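Local coordinates for protein alcohol dehydrogenase (Escherichia coli, PDB 5VM2) that is an oxidoreductase of unknown specificity involved in membrane biogenesis, probably a zinc-binding dehydrogenase that oxidises alcohol groups with NAD or NADP, at residues I89-P94 with N295-T300; A161-V166 with Q288-Y293. One frame throughout, in Å; residues are numbered along the deposited sequence.

The two contacts lie side by side, their centres 14 Å apart. Along the chain 89-94 comes first, then 161-166, 288-293 and 295-300, so the segments of interaction 2 both fall between those of interaction 1. The loop 291-296 joins strand 286-290, used by interaction 2, to helix 297-305, used by interaction 1. Side chains also bridge the contacts: E90 OE2 is 3.6 Å from Y293 CD1, and R296 packs on M162. In interaction 1, 89-94 comes from the GroES-like part and 295-300 from the chain after the last strand of the six-stranded parallel Rossmann sheet; interaction 2 lies at that sheet's edge. Helix 145-163 touches both, so the pair runs from the metal-binding part to the nucleotide-fold domain.

Interaction 1. Residues I89-P94 with N295-T300; sequences IEPGVP and NRYPVT
The side chain of E90 crosses one face of the Y297 ring. Its CB is 3.9 Å from the ring centroid and only 8° off the ring normal, a CH-pi contact centred on the ring. CG, placed anti to the backbone N (chi1 -175°), continues the extended chain over the same face, and the carboxylate plane ends just 17° from the ring plane. At the far end of the ring, P91 CD is 3.6 Å from Y297 OH in a plain packing contact, while Y137 meets the tyrosine with its own ring.

The polar part of the contact runs through two waters that join the carboxylate to the start of helix 297-305 and the residue before it. One donates to E90 OE1 at 2.7 Å and accepts from Y297 N at 3.0 Å. The other accepts from R296 N at 3.0 Å and makes a weak bond to E90 OE2, also 3.0 Å long. Each carboxylate oxygen has a tyrosine partner as well, OE1 with Y137 OH and OE2 with Y106 OH. This buried acid is therefore bonded at both oxygens, an environment consistent with its being ionised.

In the GroES-like catalytic part of a zinc-containing alcohol dehydrogenase, 89-94 leads from strand 86-89 to the four-cysteine zinc site that begins at C95. The second metal site is close too: the P91 side chain is about 7 Å from the magnesium ion, and Y297 touches E152, one of its ligands.

Within 295-300, R296 O receives two bonds from T300. The backbone N supplies the first helical bond, and OG1 adds a second of 2.6 Å, coming in from above the carbonyl plane.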
loop_
_atom_site.group_PDB
_atom_site.type_symbol
_atom_site.label_atom_id
_atom_site.label_comp_id
_atom_site.label_asym_id
_atom_site.label_seq_id
_atom_site.Cartn_x
_atom_site.Cartn_y
_atom_site.Cartn_z
ATOM N N ILE A 89 -6.035 -0.290 11.246
ATOM C CA ILE A 89 -7.317 -0.232 10.564
ATOM C C ILE A 89 -7.111 -0.571 9.096
ATOM O O ILE A 89 -6.103 -0.187 8.487
ATOM C CB ILE A 89 -7.998 1.144 10.728
ATOM C CG1 ILE A 89 -7.188 2.244 10.051
ATOM C CG2 ILE A 89 -8.228 1.473 12.209
ATOM C CD1 ILE A 89 -8.034 3.422 9.643
ATOM N N GLU A 90 -8.045 -1.339 8.546
ATOM C CA GLU A 90 -8.144 -1.508 7.107
ATOM C C GLU A 90 -8.964 -0.349 6.562
ATOM O O GLU A 90 -10.152 -0.238 6.895
ATOM C CB GLU A 90 -8.796 -2.839 6.765
ATOM C CG GLU A 90 -8.826 -3.154 5.279
ATOM C CD GLU A 90 -9.326 -4.561 4.972
ATOM O OE1 GLU A 90 -9.334 -5.419 5.882
ATOM O OE2 GLU A 90 -9.711 -4.809 3.808
ATOM N N PRO A 91 -8.383 0.544 5.759
ATOM C CA PRO A 91 -9.026 1.839 5.492
ATOM C C PRO A 91 -10.146 1.808 4.463
ATOM O O PRO A 91 -10.754 2.857 4.217
ATOM C CB PRO A 91 -7.855 2.702 4.998
ATOM C CG PRO A 91 -6.916 1.732 4.383
ATOM C CD PRO A 91 -7.030 0.462 5.186
ATOM N N GLY A 92 -10.444 0.665 3.855
ATOM C CA GLY A 92 -11.558 0.592 2.928
ATOM C C GLY A 92 -12.729 -0.184 3.486
ATOM O O GLY A 92 -12.645 -1.403 3.656
ATOM N N VAL A 93 -13.827 0.508 3.780
ATOM C CA VAL A 93 -15.015 -0.105 4.367
ATOM C C VAL A 93 -16.044 -0.283 3.254
ATOM O O VAL A 93 -16.627 0.716 2.801
ATOM C CB VAL A 93 -15.582 0.745 5.510
ATOM C CG1 VAL A 93 -16.836 0.092 6.083
ATOM C CG2 VAL A 93 -14.521 0.974 6.587
ATOM N N PRO A 94 -16.315 -1.505 2.805
ATOM C CA PRO A 94 -17.209 -1.709 1.667
ATOM C C PRO A 94 -18.665 -1.703 2.112
ATOM O O PRO A 94 -18.981 -1.678 3.303
ATOM C CB PRO A 94 -16.790 -3.089 1.163
ATOM C CG PRO A 94 -16.476 -3.821 2.438
ATOM C CD PRO A 94 -15.887 -2.785 3.389
ATOM N N ASN A 295 -9.561 -9.285 2.334
ATOM C CA ASN A 295 -9.350 -10.381 3.287
ATOM C C ASN A 295 -7.870 -10.729 3.468
ATOM O O ASN A 295 -7.526 -11.886 3.722
ATOM C CB ASN A 295 -10.136 -11.632 2.873
ATOM C CG ASN A 295 -11.572 -11.320 2.481
ATOM O OD1 ASN A 295 -12.308 -10.691 3.237
ATOM N ND2 ASN A 295 -11.971 -11.756 1.290
ATOM N N ARG A 296 -6.991 -9.721 3.409
ATOM C CA ARG A 296 -5.552 -9.944 3.519
ATOM C C ARG A 296 -4.945 -9.483 4.835
ATOM O O ARG A 296 -3.775 -9.792 5.091
ATOM C CB ARG A 296 -4.803 -9.243 2.375
ATOM C CG ARG A 296 -5.402 -9.441 1.002
ATOM C CD ARG A 296 -5.471 -10.919 0.607
ATOM N NE ARG A 296 -5.816 -11.056 -0.808
ATOM C CZ ARG A 296 -5.962 -12.215 -1.440
ATOM N NH1 ARG A 296 -5.802 -13.361 -0.787
ATOM N NH2 ARG A 296 -6.271 -12.228 -2.731
ATOM N N TYR A 297 -5.672 -8.715 5.647
ATOM C CA TYR A 297 -5.053 -8.148 6.843
ATOM C C TYR A 297 -4.590 -9.223 7.815
ATOM O O TYR A 297 -3.432 -9.161 8.257
ATOM C CB TYR A 297 -6.003 -7.141 7.506
ATOM C CG TYR A 297 -5.609 -5.698 7.239
ATOM C CD1 TYR A 297 -5.433 -5.242 5.940
ATOM C CD2 TYR A 297 -5.403 -4.801 8.282
ATOM C CE1 TYR A 297 -5.064 -3.932 5.675
ATOM C CE2 TYR A 297 -5.035 -3.479 8.030
ATOM C CZ TYR A 297 -4.868 -3.054 6.722
ATOM O OH TYR A 297 -4.504 -1.751 6.457
ATOM N N PRO A 298 -5.399 -10.226 8.177
ATOM C CA PRO A 298 -4.905 -11.213 9.155
ATOM C C PRO A 298 -3.654 -11.944 8.699
ATOM O O PRO A 298 -2.687 -12.039 9.465
ATOM C CB PRO A 298 -6.103 -12.154 9.324
ATOM C CG PRO A 298 -7.290 -11.290 9.024
ATOM C CD PRO A 298 -6.831 -10.429 7.883
ATOM N N VAL A 299 -3.632 -12.447 7.460
ATOM C CA VAL A 299 -2.466 -13.196 7.000
ATOM C C VAL A 299 -1.242 -12.293 6.886
ATOM O O VAL A 299 -0.106 -12.750 7.067
ATOM C CB VAL A 299 -2.775 -13.913 5.669
ATOM C CG1 VAL A 299 -2.925 -12.914 4.530
ATOM C CG2 VAL A 299 -1.681 -14.927 5.349
ATOM N N THR A 300 -1.444 -11.002 6.602
ATOM C CA THR A 300 -0.315 -10.082 6.506
ATOM C C THR A 300 0.225 -9.752 7.890
ATOM O O THR A 300 1.442 -9.749 8.112
ATOM C CB THR A 300 -0.735 -8.809 5.770
ATOM O OG1 THR A 300 -1.277 -9.156 4.487
ATOM C CG2 THR A 300 0.451 -7.873 5.590
HETATM O O HOH W 1 -8.641 -8.030 5.601
HETATM O O HOH W 2 -7.538 -6.809 3.279
#

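Interaction 2. Residues A161-V166 with Q288-Y293; sequences AMLADV and QTVFRY
The end of helix 145-163 approaches the end of strand 286-290, with the backbones closest at L163 and V290, whose CA atoms are 7.9 Å apart. Beyond the helix the chain turns at D165, where phi is +58°. V166 N bonds back to A161 O at 3.2 Å and D165 N to M162 O at 3.1 Å, which defines a Schellman motif.

Across the contact the meeting is mostly apolar and slight, with no hydrogen bond directly between the segments. L163 points toward the strand and its CD1 branch does the touching, 4.1 Å from V290 CG1 and 4.2 Å from Q288 NE2. The two apolar side chains run antiparallel past one another. V290 CG1 stands anti to the backbone N (chi1 -173°), the position from which it meets the leucine; the valine also packs on H159 and A160, one helical turn earlier. Q288 and V290 both turn toward the helix, whereas T289 between them turns away.

Q288 and V290 pair by backbone bonds with strand 262-267, making theirs the outermost strand of a six-stranded parallel sheet. The C-terminal end of helix 145-163 lies beside this edge strand, and A164 packs on strands 238-243 and 262-267, consistent with the join between the catalytic part and the Rossmann-type domain.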
loop_
_atom_site.group_PDB
_atom_site.type_symbol
_atom_site.label_atom_id
_atom_site.label_comp_id
_atom_site.label_asym_id
_atom_site.label_seq_id
_atom_site.Cartn_x
_atom_site.Cartn_y
_atom_site.Cartn_z
ATOM N N ALA A 161 0.355 -11.028 -4.718
ATOM C CA ALA A 161 0.947 -12.362 -4.773
ATOM C C ALA A 161 -0.118 -13.447 -4.677
ATOM O O ALA A 161 -0.030 -14.476 -5.361
ATOM C CB ALA A 161 1.981 -12.531 -3.655
ATOM N N MET A 162 -1.126 -13.240 -3.828
ATOM C CA MET A 162 -2.189 -14.231 -3.682
ATOM C C MET A 162 -3.032 -14.310 -4.947
ATOM O O MET A 162 -3.355 -15.404 -5.422
ATOM C CB MET A 162 -3.065 -13.892 -2.476
ATOM C CG MET A 162 -2.365 -14.020 -1.138
ATOM S SD MET A 162 -2.558 -15.674 -0.481
ATOM C CE MET A 162 -2.259 -15.376 1.256
ATOM N N LEU A 163 -3.400 -13.149 -5.501
ATOM C CA LEU A 163 -4.132 -13.119 -6.764
ATOM C C LEU A 163 -3.354 -13.823 -7.864
ATOM O O LEU A 163 -3.938 -14.516 -8.702
ATOM C CB LEU A 163 -4.418 -11.673 -7.173
ATOM C CG LEU A 163 -5.770 -11.064 -6.810
ATOM C CD1 LEU A 163 -6.025 -9.836 -7.660
ATOM C CD2 LEU A 163 -6.877 -12.085 -6.991
ATOM N N ALA A 164 -2.034 -13.663 -7.867
ATOM C CA ALA A 164 -1.191 -14.247 -8.899
ATOM C C ALA A 164 -0.952 -15.737 -8.699
ATOM O O ALA A 164 -0.381 -16.372 -9.592
ATOM C CB ALA A 164 0.153 -13.515 -8.955
ATOM N N ASP A 165 -1.382 -16.302 -7.570
ATOM C CA ASP A 165 -1.140 -17.709 -7.239
ATOM C C ASP A 165 0.358 -18.020 -7.227
ATOM O O ASP A 165 0.820 -19.000 -7.814
ATOM C CB ASP A 165 -1.891 -18.635 -8.202
ATOM C CG ASP A 165 -1.983 -20.058 -7.692
ATOM O OD1 ASP A 165 -1.929 -20.251 -6.461
ATOM O OD2 ASP A 165 -2.115 -20.981 -8.526
ATOM N N VAL A 166 1.126 -17.158 -6.552
ATOM C CA VAL A 166 2.548 -17.413 -6.375
ATOM C C VAL A 166 2.736 -18.728 -5.631
ATOM O O VAL A 166 2.034 -19.021 -4.652
ATOM C CB VAL A 166 3.214 -16.244 -5.631
ATOM C CG1 VAL A 166 4.653 -16.604 -5.240
ATOM C CG2 VAL A 166 3.190 -14.992 -6.492
ATOM N N GLN A 288 -3.670 -8.900 -15.411
ATOM C CA GLN A 288 -4.693 -8.575 -14.426
ATOM C C GLN A 288 -4.255 -7.382 -13.598
ATOM O O GLN A 288 -3.127 -7.353 -13.096
ATOM C CB GLN A 288 -5.000 -9.761 -13.504
ATOM C CG GLN A 288 -6.229 -9.486 -12.614
ATOM C CD GLN A 288 -6.677 -10.695 -11.824
ATOM O OE1 GLN A 288 -5.925 -11.657 -11.664
ATOM N NE2 GLN A 288 -7.909 -10.656 -11.324
ATOM N N THR A 289 -5.142 -6.400 -13.464
ATOM C CA THR A 289 -4.909 -5.305 -12.539
ATOM C C THR A 289 -5.212 -5.769 -11.122
ATOM O O THR A 289 -6.023 -6.673 -10.900
ATOM C CB THR A 289 -5.762 -4.080 -12.892
ATOM O OG1 THR A 289 -7.147 -4.446 -12.982
ATOM C CG2 THR A 289 -5.313 -3.478 -14.216
ATOM N N VAL A 290 -4.522 -5.168 -10.161
ATOM C CA VAL A 290 -4.643 -5.536 -8.756
ATOM C C VAL A 290 -5.004 -4.279 -7.983
ATOM O O VAL A 290 -4.314 -3.261 -8.097
ATOM C CB VAL A 290 -3.344 -6.160 -8.209
ATOM C CG1 VAL A 290 -3.556 -6.674 -6.799
ATOM C CG2 VAL A 290 -2.879 -7.284 -9.112
ATOM N N PHE A 291 -6.074 -4.349 -7.199
ATOM C CA PHE A 291 -6.657 -3.170 -6.565
ATOM C C PHE A 291 -6.734 -3.363 -5.055
ATOM O O PHE A 291 -7.586 -4.112 -4.562
ATOM C CB PHE A 291 -8.036 -2.886 -7.147
ATOM C CG PHE A 291 -8.585 -1.547 -6.767
ATOM C CD1 PHE A 291 -9.595 -1.437 -5.820
ATOM C CD2 PHE A 291 -8.091 -0.391 -7.359
ATOM C CE1 PHE A 291 -10.106 -0.199 -5.468
ATOM C CE2 PHE A 291 -8.600 0.852 -7.014
ATOM C CZ PHE A 291 -9.606 0.950 -6.067
ATOM N N ARG A 292 -5.862 -2.662 -4.326
ATOM C CA ARG A 292 -5.848 -2.680 -2.865
ATOM C C ARG A 292 -5.782 -4.107 -2.324
ATOM O O ARG A 292 -4.797 -4.813 -2.553
ATOM C CB ARG A 292 -7.072 -1.939 -2.311
ATOM C CG ARG A 292 -7.065 -0.441 -2.632
ATOM C CD ARG A 292 -8.352 0.244 -2.200
ATOM N NE ARG A 292 -8.362 1.665 -2.537
ATOM C CZ ARG A 292 -9.468 2.375 -2.730
ATOM N NH1 ARG A 292 -10.656 1.796 -2.620
ATOM N NH2 ARG A 292 -9.389 3.665 -3.033
ATOM N N TYR A 293 -6.811 -4.542 -1.603
ATOM C CA TYR A 293 -6.736 -5.818 -0.899
ATOM C C TYR A 293 -8.141 -6.233 -0.497
ATOM O O TYR A 293 -9.017 -5.388 -0.300
ATOM C CB TYR A 293 -5.846 -5.714 0.350
ATOM C CG TYR A 293 -5.884 -4.317 0.899
ATOM C CD1 TYR A 293 -6.999 -3.858 1.588
ATOM C CD2 TYR A 293 -4.843 -3.428 0.667
ATOM C CE1 TYR A 293 -7.062 -2.570 2.059
ATOM C CE2 TYR A 293 -4.899 -2.138 1.132
ATOM C CZ TYR A 293 -6.012 -1.716 1.827
ATOM O OH TYR A 293 -6.077 -0.427 2.288
HETATM O O HOH W 3 -5.844 -14.049 -10.145
#